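Local atomic coordinates of TetR/AcrR family transcriptional regulator (Bradyrhizobium diazoefficiens, PDB entry 6G8G), a protein that probably acts as a TetR-family transcriptional repressor that responds to flavonoids such as genistein, which it binds in its C-terminal domain. Residues L130-L133 with F134-S137. Numbering follows the deposited sequence.
Sequences LARL and FYES. With NHE (2-[N-cyclohexylamino]ethane sulfonic acid), chain F.
R132 and E136, one turn apart on helix 128-137, form a long salt bridge, with R132 NH1 3.7 Å from E136 OE2. The carboxylate oxygen lies at the guanidinium edge, yet the two planes stand 73° apart, so the groups do not pair flat. R132 CG starts anti to the backbone N (chi1 -172°), and a bend at chi3 carries the charged end back over the following turn. NH1 also comes within 4.0 Å of Y135 CD2, meeting the ring obliquely.

A second set of polar bonds holds a buffer molecule, 2-[N-cyclohexylamino]ethane sulfonic acid, probably from the crystallisation liquor. R132 NH2 donates to its sulfonate O1 at 2.8 Å, and NH1 adds a weak bond to the same oxygen. The amine N of this molecule donates to Y135 OH at 3.0 Å; that hydroxyl is also hydrogen-bonded to E178 of the second subunit. A phenylalanine in place of Y135 would probably leave both the buffer amine and E178 of the second subunit without this hydroxyl partner.

Main-chain i to i+4 bonds define the helix, as in Y135 N to A131 O (3.1 Å, N-H...O angle 171°). In its last turn, L133 O accepts from S137 N and, at 2.6 Å, from S137 OG, the two donors arriving from opposite faces of the carbonyl plane.

Nonpolar packing places this helix in the fold: F134 meets C77 of helix 65-82 and V117 and I120 of helix 114-121, while A131 and F134 rest on L185 of the second subunit. The chemistry thus divides the helix between a hydrophobic side facing helices 65-82 and 114-121 and the second subunit, and a side where R132 and Y135 together grip the sulfonate and amine of a probably zwitterionic molecule, while E136 offers R132 a distant countercharge.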
# COMPACT_ATOMS: atom_id res chain seq x y z
N LEU A 130 3.99 -9.10 -16.51
CA LEU A 130 3.10 -7.95 -16.57
C LEU A 130 3.09 -7.16 -15.25
O LEU A 130 3.01 -5.95 -15.24
CB LEU A 130 1.69 -8.39 -16.86
CG LEU A 130 1.43 -9.02 -18.23
CD1 LEU A 130 0.02 -9.60 -18.28
CD2 LEU A 130 1.62 -7.96 -19.29
N ALA A 131 3.14 -7.85 -14.13
CA ALA A 131 3.10 -7.17 -12.85
C ALA A 131 4.34 -6.29 -12.73
O ALA A 131 4.29 -5.16 -12.29
CB ALA A 131 3.02 -8.20 -11.75
N ARG A 132 5.48 -6.80 -13.16
CA ARG A 132 6.70 -5.99 -13.08
C ARG A 132 6.70 -4.88 -14.09
O ARG A 132 7.20 -3.79 -13.84
CB ARG A 132 7.93 -6.83 -13.28
CG ARG A 132 9.20 -6.06 -13.01
CD ARG A 132 10.31 -6.98 -12.54
NE ARG A 132 10.24 -7.34 -11.12
CZ ARG A 132 10.46 -6.49 -10.12
NH1 ARG A 132 10.73 -5.20 -10.35
NH2 ARG A 132 10.39 -6.93 -8.87
N LEU A 133 6.12 -5.14 -15.24
CA LEU A 133 6.00 -4.11 -16.25
C LEU A 133 5.22 -2.91 -15.69
O LEU A 133 5.57 -1.76 -15.93
CB LEU A 133 5.32 -4.65 -17.51
CG LEU A 133 5.11 -3.58 -18.59
CD1 LEU A 133 6.42 -3.03 -19.07
CD2 LEU A 133 4.31 -4.13 -19.74
N PHE A 134 4.13 -3.19 -14.99
CA PHE A 134 3.36 -2.14 -14.38
C PHE A 134 4.19 -1.40 -13.34
O PHE A 134 4.27 -0.16 -13.36
CB PHE A 134 2.08 -2.69 -13.74
CG PHE A 134 1.43 -1.69 -12.83
CD1 PHE A 134 0.67 -0.66 -13.36
CD2 PHE A 134 1.64 -1.74 -11.48
CE1 PHE A 134 0.10 0.28 -12.55
CE2 PHE A 134 1.05 -0.81 -10.66
CZ PHE A 134 0.28 0.20 -11.19
N TYR A 135 4.81 -2.14 -12.44
CA TYR A 135 5.64 -1.53 -11.41
C TYR A 135 6.70 -0.59 -12.00
O TYR A 135 6.84 0.53 -11.53
CB TYR A 135 6.30 -2.57 -10.53
CG TYR A 135 7.18 -1.94 -9.48
CD1 TYR A 135 6.63 -1.30 -8.37
CD2 TYR A 135 8.55 -1.91 -9.64
CE1 TYR A 135 7.43 -0.68 -7.44
CE2 TYR A 135 9.37 -1.28 -8.73
CZ TYR A 135 8.82 -0.67 -7.63
OH TYR A 135 9.69 -0.06 -6.76
N GLU A 136 7.42 -1.04 -13.02
CA GLU A 136 8.54 -0.26 -13.58
C GLU A 136 8.09 0.90 -14.43
O GLU A 136 8.80 1.90 -14.55
CB GLU A 136 9.50 -1.15 -14.38
CG GLU A 136 10.13 -2.24 -13.52
CD GLU A 136 11.38 -2.89 -14.09
OE1 GLU A 136 11.55 -2.86 -15.34
OE2 GLU A 136 12.19 -3.43 -13.27
N SER A 137 6.89 0.81 -14.98
CA SER A 137 6.35 1.88 -15.83
C SER A 137 5.66 2.97 -15.03
O SER A 137 5.51 4.07 -15.52
CB SER A 137 5.34 1.28 -16.80
OG SER A 137 5.95 0.26 -17.56
C3' NHE F . 14.50 2.70 -5.26
C2' NHE F . 13.40 1.74 -5.71
C1' NHE F . 13.55 0.31 -5.18
C6' NHE F . 13.93 0.31 -3.70
N NHE F . 12.29 -0.39 -5.37
C1 NHE F . 12.13 -1.82 -5.13
C2 NHE F . 12.43 -2.62 -6.40
S NHE F . 12.22 -4.28 -6.24
O1 NHE F . 12.00 -4.94 -7.72
O2 NHE F . 13.38 -4.90 -5.67
O3 NHE F . 11.04 -4.56 -5.47
C5' NHE F . 15.11 1.23 -3.35
C4' NHE F . 14.84 2.66 -3.77